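Local coordinates for glucose dehydrogenase (Haloferax mediterranei, PDB 2B5W), which catalyses the zinc-dependent oxidation of D-glucose to D-glucono-1,5-lactone and also oxidises other aldoses, using NADP(+) in preference to NAD(+), at residues V136-S141 with A311-F316; L187-L192 with D216-L221. The protein carries 1 engineered substitution. All blocks are in the same frame, centred on the assembly; numbering follows the deposited sequence.

Contact 1. Residues V136-S141 with A311-F316; sequences VRIPRS and AATVTF. With K (potassium ion), chain F.
Thr313, on helix 306-318, turns its methyl branch to Ile138 and Pro139, in the run that continues from strand 135-137. CB of Thr313 lies 3.9 Å from CD of Pro139, the ring carbon bonded to the proline N. One bond further, CG2 of Thr313 settles against two residues at once, 3.7 Å from CG2 of Ile138 and 3.9 Å from CD of Pro139. The other branch, OG1, takes the position between the backbone N and the carbonyl carbon (chi1 69°), from which it hydrogen-bonds to the carbonyl oxygen of Glu310 in the preceding turn of its own helix. With the hydroxyl tied back in this way, the methyl is what faces Ile138 and Pro139. The backbone of Ile138 hydrogen-bonds with that of Ile82, and its side chain packs on Ile82 and Val84. Two residues beyond Thr313, Thr315 OG1 binds a potassium ion at 2.8 Å and hydrogen-bonds to Glu156. The contact joins the GroES-like catalytic domain to a helix of the nucleotide-binding half. The side chain of Ile138 is about 9 Å from that of Glu150, a residue that binds the catalytic zinc and the substrate. Since no hydrogen bond or salt bridge crosses it, these two segments meet through van der Waals packing alone.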
loop_
_atom_site.group_PDB
_atom_site.type_symbol
_atom_site.label_atom_id
_atom_site.label_comp_id
_atom_site.label_asym_id
_atom_site.label_seq_id
_atom_site.Cartn_x
_atom_site.Cartn_y
_atom_site.Cartn_z
ATOM N N VAL A 136 -3.757 -29.310 1.670
ATOM C CA VAL A 136 -5.077 -28.756 1.880
ATOM C C VAL A 136 -6.110 -29.669 1.247
ATOM O O VAL A 136 -6.126 -29.872 0.035
ATOM C CB VAL A 136 -5.178 -27.342 1.280
ATOM C CG1 VAL A 136 -6.580 -26.768 1.533
ATOM C CG2 VAL A 136 -4.075 -26.443 1.828
ATOM N N ARG A 137 -6.987 -30.250 2.054
ATOM C CA ARG A 137 -8.063 -31.042 1.510
ATOM C C ARG A 137 -8.999 -30.128 0.751
ATOM O O ARG A 137 -9.291 -29.007 1.184
ATOM C CB ARG A 137 -8.834 -31.719 2.651
ATOM C CG ARG A 137 -8.031 -32.860 3.292
ATOM C CD ARG A 137 -8.594 -33.329 4.645
ATOM N NE ARG A 137 -8.286 -32.331 5.642
ATOM C CZ ARG A 137 -8.542 -32.437 6.945
ATOM N NH1 ARG A 137 -9.149 -33.500 7.438
ATOM N NH2 ARG A 137 -8.200 -31.441 7.741
ATOM N N ILE A 138 -9.452 -30.617 -0.402
ATOM C CA ILE A 138 -10.411 -29.876 -1.219
ATOM C C ILE A 138 -11.582 -30.802 -1.512
ATOM O O ILE A 138 -11.472 -32.043 -1.465
ATOM C CB ILE A 138 -9.759 -29.340 -2.531
ATOM C CG1 ILE A 138 -9.391 -30.480 -3.480
ATOM C CG2 ILE A 138 -8.571 -28.467 -2.235
ATOM C CD1 ILE A 138 -8.997 -29.977 -4.878
ATOM N N PRO A 139 -12.706 -30.218 -1.927
ATOM C CA PRO A 139 -13.832 -31.076 -2.322
ATOM C C PRO A 139 -13.471 -32.103 -3.399
ATOM O O PRO A 139 -12.711 -31.816 -4.346
ATOM C CB PRO A 139 -14.881 -30.071 -2.810
ATOM C CG PRO A 139 -14.551 -28.818 -2.097
ATOM C CD PRO A 139 -13.005 -28.791 -2.061
ATOM N N ARG A 140 -13.995 -33.314 -3.275
ATOM C CA ARG A 140 -13.669 -34.378 -4.244
ATOM C C ARG A 140 -13.924 -33.975 -5.677
ATOM O O ARG A 140 -13.210 -34.375 -6.607
ATOM C CB ARG A 140 -14.462 -35.674 -3.983
ATOM C CG ARG A 140 -14.196 -36.286 -2.679
ATOM C CD ARG A 140 -14.794 -37.675 -2.529
ATOM N NE ARG A 140 -13.969 -38.499 -1.647
ATOM C CZ ARG A 140 -12.871 -39.151 -2.025
ATOM N NH1 ARG A 140 -12.429 -39.117 -3.283
ATOM N NH2 ARG A 140 -12.209 -39.851 -1.122
ATOM N N SER A 141 -14.994 -33.227 -5.906
ATOM C CA SER A 141 -15.372 -32.797 -7.227
ATOM C C SER A 141 -14.473 -31.723 -7.852
ATOM O O SER A 141 -14.611 -31.380 -9.022
ATOM C CB SER A 141 -16.810 -32.325 -7.288
ATOM O OG SER A 141 -17.108 -31.355 -6.290
ATOM N N ALA A 311 -10.040 -20.647 0.839
ATOM C CA ALA A 311 -10.880 -19.619 0.257
ATOM C C ALA A 311 -11.056 -19.900 -1.225
ATOM O O ALA A 311 -12.153 -19.770 -1.754
ATOM C CB ALA A 311 -10.306 -18.264 0.477
ATOM N N ALA A 312 -9.978 -20.336 -1.875
ATOM C CA ALA A 312 -10.044 -20.702 -3.308
ATOM C C ALA A 312 -11.074 -21.751 -3.621
ATOM O O ALA A 312 -11.693 -21.700 -4.689
ATOM C CB ALA A 312 -8.659 -21.165 -3.817
ATOM N N THR A 313 -11.275 -22.750 -2.743
ATOM C CA THR A 313 -12.286 -23.761 -2.988
ATOM C C THR A 313 -13.689 -23.188 -3.084
ATOM O O THR A 313 -14.512 -23.642 -3.893
ATOM C CB THR A 313 -12.270 -24.959 -2.006
ATOM O OG1 THR A 313 -12.691 -24.548 -0.660
ATOM C CG2 THR A 313 -10.867 -25.549 -1.903
ATOM N N VAL A 314 -13.996 -22.212 -2.215
ATOM C CA VAL A 314 -15.281 -21.567 -2.231
ATOM C C VAL A 314 -15.436 -20.686 -3.490
ATOM O O VAL A 314 -16.463 -20.733 -4.162
ATOM C CB VAL A 314 -15.439 -20.730 -0.924
ATOM C CG1 VAL A 314 -16.715 -19.887 -0.951
ATOM C CG2 VAL A 314 -15.484 -21.645 0.291
ATOM N N THR A 315 -14.400 -19.927 -3.799
ATOM C CA THR A 315 -14.430 -19.089 -4.985
ATOM C C THR A 315 -14.596 -19.927 -6.244
ATOM O O THR A 315 -15.378 -19.601 -7.138
ATOM C CB THR A 315 -13.184 -18.257 -5.036
ATOM O OG1 THR A 315 -13.173 -17.325 -3.935
ATOM C CG2 THR A 315 -13.130 -17.400 -6.351
ATOM N N PHE A 316 -13.893 -21.065 -6.303
ATOM C CA PHE A 316 -14.026 -21.974 -7.452
ATOM C C PHE A 316 -15.473 -22.334 -7.777
ATOM O O PHE A 316 -15.892 -22.322 -8.923
ATOM C CB PHE A 316 -13.230 -23.241 -7.165
ATOM C CG PHE A 316 -13.279 -24.269 -8.267
ATOM C CD1 PHE A 316 -14.288 -25.135 -8.359
ATOM C CD2 PHE A 316 -12.208 -24.388 -9.131
ATOM C CE1 PHE A 316 -14.328 -26.082 -9.383
ATOM C CE2 PHE A 316 -12.214 -25.348 -10.131
ATOM C CZ PHE A 316 -13.263 -26.185 -10.233
HETATM K K K F . -14.622 -14.945 -3.441
#

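Contact 2. Residues L187-L192 with D216-L221; sequences LTLAML and DIIEEL
In the Rossmann-type nucleotide-binding domain, helix 183-194 packs through Leu189 and Ala190 against Ile218 of helix 213-220 and the residue after that helix, Leu221, all four buried. Leu189 carries most of the contact from its side. Its CG is anti to the backbone N (chi1 -176°), and the second torsion, 66°, brings CD2 to 4.0 Å from CG1 of Ile218 and 3.8 Å from CD1 of Leu221. The side chains of Leu189 and Ile218 meet at about a right angle, whereas those of Leu189 and Leu221 run past each other in opposite directions. These helices follow the first two strands of the parallel sheet, 175-179 and 201-206, and the first begins at the glycine-rich turn whose residues Asn181 to Leu184 bind NADP(+). The side chain of Ile218 is about 4 Å from that of Asn181. Leu189 also packs on Val178 of strand 175-179, and both Leu189 and Ile218 touch Ala223. CD1 of Leu221 comes 4.1 Å from the backbone N of Ala190 and 4.2 Å from Ala190 CB. Outside the two segments, Phe323 and Trp322 of helix 321-327 touch Ala190 and Leu221, respectively, while Lys193 NZ hydrogen-bonds to the carbonyl oxygen of Leu221.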
loop_
_atom_site.group_PDB
_atom_site.type_symbol
_atom_site.label_atom_id
_atom_site.label_comp_id
_atom_site.label_asym_id
_atom_site.label_seq_id
_atom_site.Cartn_x
_atom_site.Cartn_y
_atom_site.Cartn_z
ATOM N N LEU A 187 -8.033 -15.660 -14.741
ATOM C CA LEU A 187 -8.635 -16.232 -13.530
ATOM C C LEU A 187 -9.054 -15.116 -12.560
ATOM O O LEU A 187 -10.167 -15.125 -12.003
ATOM C CB LEU A 187 -7.613 -17.159 -12.864
ATOM C CG LEU A 187 -8.010 -18.151 -11.812
ATOM C CD1 LEU A 187 -9.027 -19.120 -12.361
ATOM C CD2 LEU A 187 -6.720 -18.866 -11.375
ATOM N N THR A 188 -8.170 -14.143 -12.382
ATOM C CA THR A 188 -8.411 -13.036 -11.506
ATOM C C THR A 188 -9.627 -12.222 -11.948
ATOM O O THR A 188 -10.452 -11.833 -11.132
ATOM C CB THR A 188 -7.180 -12.162 -11.385
ATOM O OG1 THR A 188 -6.110 -12.929 -10.813
ATOM C CG2 THR A 188 -7.402 -11.017 -10.495
ATOM N N LEU A 189 -9.753 -11.996 -13.249
ATOM C CA LEU A 189 -10.891 -11.245 -13.758
ATOM C C LEU A 189 -12.231 -11.936 -13.402
ATOM O O LEU A 189 -13.175 -11.274 -12.986
ATOM C CB LEU A 189 -10.713 -11.061 -15.264
ATOM C CG LEU A 189 -11.754 -10.216 -15.989
ATOM C CD1 LEU A 189 -11.705 -8.794 -15.555
ATOM C CD2 LEU A 189 -11.547 -10.378 -17.511
ATOM N N ALA A 190 -12.323 -13.260 -13.582
ATOM C CA ALA A 190 -13.502 -14.010 -13.208
ATOM C C ALA A 190 -13.723 -13.982 -11.708
ATOM O O ALA A 190 -14.865 -13.863 -11.236
ATOM C CB ALA A 190 -13.415 -15.452 -13.684
ATOM N N MET A 191 -12.642 -14.067 -10.939
ATOM C CA MET A 191 -12.775 -13.915 -9.497
ATOM C C MET A 191 -13.342 -12.535 -9.086
ATOM O O MET A 191 -14.163 -12.430 -8.203
ATOM C CB MET A 191 -11.450 -14.154 -8.774
ATOM C CG MET A 191 -10.912 -15.561 -8.972
ATOM S SD MET A 191 -9.257 -15.791 -8.300
ATOM C CE MET A 191 -9.549 -15.384 -6.552
ATOM N N LEU A 192 -12.887 -11.476 -9.723
ATOM C CA LEU A 192 -13.362 -10.139 -9.424
ATOM C C LEU A 192 -14.837 -10.000 -9.787
ATOM O O LEU A 192 -15.580 -9.329 -9.098
ATOM C CB LEU A 192 -12.505 -9.053 -10.108
ATOM C CG LEU A 192 -11.088 -8.969 -9.552
ATOM C CD1 LEU A 192 -10.188 -8.145 -10.454
ATOM C CD2 LEU A 192 -11.064 -8.379 -8.125
ATOM N N ASP A 216 -11.864 -13.197 -26.187
ATOM C CA ASP A 216 -13.153 -13.770 -26.138
ATOM C C ASP A 216 -13.573 -14.033 -24.677
ATOM O O ASP A 216 -14.689 -13.786 -24.307
ATOM C CB ASP A 216 -13.190 -15.081 -26.903
ATOM C CG ASP A 216 -13.089 -14.927 -28.413
ATOM O OD1 ASP A 216 -13.271 -13.805 -28.917
ATOM O OD2 ASP A 216 -12.824 -15.944 -29.118
ATOM N N ILE A 217 -12.632 -14.533 -23.847
ATOM C CA ILE A 217 -12.967 -14.782 -22.438
ATOM C C ILE A 217 -13.276 -13.478 -21.725
ATOM O O ILE A 217 -14.254 -13.348 -21.000
ATOM C CB ILE A 217 -11.804 -15.530 -21.739
ATOM C CG1 ILE A 217 -11.868 -17.008 -22.074
ATOM C CG2 ILE A 217 -11.906 -15.343 -20.206
ATOM C CD1 ILE A 217 -10.637 -17.785 -21.656
ATOM N N ILE A 218 -12.450 -12.475 -21.937
ATOM C CA ILE A 218 -12.686 -11.167 -21.339
ATOM C C ILE A 218 -14.078 -10.652 -21.673
ATOM O O ILE A 218 -14.808 -10.245 -20.820
ATOM C CB ILE A 218 -11.631 -10.171 -21.834
ATOM C CG1 ILE A 218 -10.262 -10.499 -21.258
ATOM C CG2 ILE A 218 -12.011 -8.730 -21.457
ATOM C CD1 ILE A 218 -9.099 -9.899 -22.016
ATOM N N GLU A 219 -14.444 -10.694 -22.948
ATOM C CA GLU A 219 -15.729 -10.159 -23.376
ATOM C C GLU A 219 -16.928 -10.997 -22.920
ATOM O O GLU A 219 -17.991 -10.464 -22.630
ATOM C CB GLU A 219 -15.692 -9.920 -24.900
ATOM C CG GLU A 219 -14.721 -8.795 -25.209
ATOM C CD GLU A 219 -14.719 -8.333 -26.673
ATOM O OE1 GLU A 219 -14.956 -9.174 -27.551
ATOM O OE2 GLU A 219 -14.423 -7.144 -26.932
ATOM N N GLU A 220 -16.747 -12.312 -22.873
ATOM C CA GLU A 220 -17.789 -13.230 -22.429
ATOM C C GLU A 220 -18.078 -13.067 -20.936
ATOM O O GLU A 220 -19.216 -13.222 -20.494
ATOM C CB GLU A 220 -17.459 -14.656 -22.826
ATOM C CG GLU A 220 -18.615 -15.622 -22.661
ATOM C CD GLU A 220 -19.705 -15.422 -23.705
ATOM O OE1 GLU A 220 -19.423 -14.868 -24.791
ATOM O OE2 GLU A 220 -20.849 -15.819 -23.416
ATOM N N LEU A 221 -17.073 -12.616 -20.186
ATOM C CA LEU A 221 -17.276 -12.205 -18.788
ATOM C C LEU A 221 -17.942 -10.839 -18.623
ATOM O O LEU A 221 -18.093 -10.347 -17.499
ATOM C CB LEU A 221 -15.934 -12.179 -18.045
ATOM C CG LEU A 221 -15.336 -13.558 -17.748
ATOM C CD1 LEU A 221 -13.857 -13.447 -17.347
ATOM C CD2 LEU A 221 -16.135 -14.206 -16.638
#

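In the fold
From the N terminus, the chain builds most of the GroES-like domain before reaching 136-141, the first half of contact 1. It then runs through helix 149-164 into the parallel sheet, and contact 2 closes a short loop there, with 23 residues between 187-192 and 216-221. Contact 1 closes later, when helix 306-318 follows the last parallel strand, 297-300, so its loop of 169 intervening residues encloses that of contact 2. The shorter loop ties neighbouring helices within the nucleotide-binding domain; the longer one ties that domain to the catalytic one. Their centres are about 20 Å apart, yet they touch where Thr315 CG2 packs 3.9 Å from Met191 CG.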